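Local structure of CutA1 (Shewanella, 3AHP) at residues Y98-W101 and I102-S106. The protein probably contributes to divalent metal ion tolerance as a trimeric CutA1 protein, a stable member of its family from a cold-adapted bacterium. Numbering follows the deposited sequence.
Sequences YLQW and IKDNS
Tyr98 and Ile102, one turn apart on the C-terminal helix 96-105 of this GlnB-like, ferredoxin-like fold, form the tight side of the contact. CD1 of Ile102 lies 3.5 Å from CE1 of Tyr98, while CG1 of Ile102 stands over one ring face, displaced toward the rim. The phenol reaches there because Tyr98 CG is anti to its own amide nitrogen (chi1 -173°). Both residues are buried: Tyr98 packs on Lys62 and Cys34 and on Pro84 of the second subunit, and Ile102 on Met64 and Gln6, so this face of the helix lies on its own sheet, and Tyr98 also meets the second subunit. Replacing Tyr98 with an alanine would probably leave Ile102 CD1 without its aromatic neighbour and open a gap toward Pro84 of the second subunit.

Backbone bonds carry the turn: Ile102 N donates to Tyr98 O at 3.2 Å and an almost straight 175°, and Lys103 N to Leu99 O and Asp104 N to Gln100 O continue the pattern. The next bond, Asn105 N to Trp101 O at 3.0 Å, is weak.

The opposite character appears at Gln100, Lys103 and Asp104, all exposed. Amide and carboxylate planes of Gln100 and Asp104 are turned 35° apart, and OE1 of Gln100 comes no nearer than 3.5 Å to OD1 of Asp104, with the amide modelled this way round two acceptors that face each other without a hydrogen bond. Further round, the Trp101 indole and the Asn105 amide run side by side, NE1 of Trp101 lying 3.9 Å from ND2 of Asn105.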
loop_
_atom_site.group_PDB
_atom_site.type_symbol
_atom_site.label_atom_id
_atom_site.label_comp_id
_atom_site.label_asym_id
_atom_site.label_seq_id
_atom_site.Cartn_x
_atom_site.Cartn_y
_atom_site.Cartn_z
ATOM N N TYR B 98 -9.654 -16.266 0.962
ATOM C CA TYR B 98 -9.228 -15.193 1.832
ATOM C C TYR B 98 -10.271 -14.133 2.012
ATOM O O TYR B 98 -10.459 -13.642 3.069
ATOM C CB TYR B 98 -7.929 -14.564 1.369
ATOM C CG TYR B 98 -7.376 -13.553 2.334
ATOM C CD1 TYR B 98 -7.429 -12.239 2.073
ATOM C CD2 TYR B 98 -6.804 -13.934 3.494
ATOM C CE1 TYR B 98 -6.949 -11.347 2.945
ATOM C CE2 TYR B 98 -6.312 -13.056 4.340
ATOM C CZ TYR B 98 -6.389 -11.758 4.080
ATOM O OH TYR B 98 -5.882 -10.867 4.949
ATOM N N LEU B 99 -10.985 -13.803 0.972
ATOM C CA LEU B 99 -11.944 -12.772 1.071
ATOM C C LEU B 99 -13.153 -13.223 1.833
ATOM O O LEU B 99 -13.706 -12.495 2.612
ATOM C CB LEU B 99 -12.301 -12.272 -0.311
ATOM C CG LEU B 99 -11.211 -11.819 -1.272
ATOM C CD1 LEU B 99 -11.798 -11.378 -2.545
ATOM C CD2 LEU B 99 -10.358 -10.749 -0.725
ATOM N N GLN B 100 -13.555 -14.444 1.583
ATOM C CA GLN B 100 -14.428 -15.186 2.443
ATOM C C GLN B 100 -14.078 -15.095 3.899
ATOM O O GLN B 100 -14.898 -14.759 4.688
ATOM C CB GLN B 100 -14.434 -16.628 1.994
ATOM C CG GLN B 100 -15.685 -17.404 2.267
ATOM C CD GLN B 100 -16.928 -16.710 1.867
ATOM O OE1 GLN B 100 -17.661 -16.236 2.694
ATOM N NE2 GLN B 100 -17.194 -16.675 0.592
ATOM N N TRP B 101 -12.853 -15.422 4.247
ATOM C CA TRP B 101 -12.429 -15.436 5.639
ATOM C C TRP B 101 -12.653 -14.097 6.309
ATOM O O TRP B 101 -13.120 -14.043 7.449
ATOM C CB TRP B 101 -10.956 -15.803 5.737
ATOM C CG TRP B 101 -10.376 -15.670 7.116
ATOM C CD1 TRP B 101 -10.689 -16.420 8.210
ATOM C CD2 TRP B 101 -9.309 -14.802 7.518
ATOM N NE1 TRP B 101 -9.895 -16.062 9.277
ATOM C CE2 TRP B 101 -9.042 -15.069 8.878
ATOM C CE3 TRP B 101 -8.545 -13.830 6.857
ATOM C CZ2 TRP B 101 -8.041 -14.405 9.590
ATOM C CZ3 TRP B 101 -7.578 -13.146 7.572
ATOM C CH2 TRP B 101 -7.335 -13.436 8.928
ATOM N N ILE B 102 -12.276 -13.031 5.600
ATOM C CA ILE B 102 -12.622 -11.668 5.967
ATOM C C ILE B 102 -14.107 -11.507 6.155
ATOM O O ILE B 102 -14.543 -10.920 7.128
ATOM C CB ILE B 102 -12.156 -10.657 4.903
ATOM C CG1 ILE B 102 -10.631 -10.712 4.759
ATOM C CG2 ILE B 102 -12.621 -9.250 5.273
ATOM C CD1 ILE B 102 -10.057 -9.800 3.656
ATOM N N LYS B 103 -14.875 -11.982 5.182
ATOM C CA LYS B 103 -16.340 -11.936 5.231
ATOM C C LYS B 103 -16.925 -12.696 6.438
ATOM O O LYS B 103 -17.857 -12.222 7.089
ATOM C CB LYS B 103 -16.919 -12.429 3.893
ATOM C CG LYS B 103 -18.414 -12.662 3.860
ATOM C CD LYS B 103 -19.163 -11.495 3.272
ATOM C CE LYS B 103 -20.581 -11.900 2.877
ATOM N NZ LYS B 103 -20.687 -12.102 1.401
ATOM N N ASP B 104 -16.309 -13.819 6.790
ATOM C CA ASP B 104 -16.835 -14.700 7.826
ATOM C C ASP B 104 -16.426 -14.305 9.230
ATOM O O ASP B 104 -16.962 -14.830 10.196
ATOM C CB ASP B 104 -16.380 -16.132 7.589
ATOM C CG ASP B 104 -17.116 -16.784 6.464
ATOM O OD1 ASP B 104 -18.264 -16.365 6.176
ATOM O OD2 ASP B 104 -16.521 -17.692 5.851
ATOM N N ASN B 105 -15.405 -13.467 9.347
ATOM C CA ASN B 105 -14.862 -13.112 10.648
ATOM C C ASN B 105 -15.552 -11.895 11.252
ATOM O O ASN B 105 -15.375 -11.579 12.431
ATOM C CB ASN B 105 -13.362 -12.881 10.551
ATOM C CG ASN B 105 -12.661 -13.118 11.865
ATOM O OD1 ASN B 105 -12.689 -12.266 12.760
ATOM N ND2 ASN B 105 -12.033 -14.284 12.000
ATOM N N SER B 106 -16.369 -11.235 10.446
ATOM C CA SER B 106 -17.217 -10.177 10.937
ATOM C C SER B 106 -18.605 -10.719 11.288
ATOM O O SER B 106 -19.384 -11.051 10.395
ATOM C CB SER B 106 -17.302 -9.068 9.894
ATOM O OG SER B 106 -18.639 -8.681 9.646
#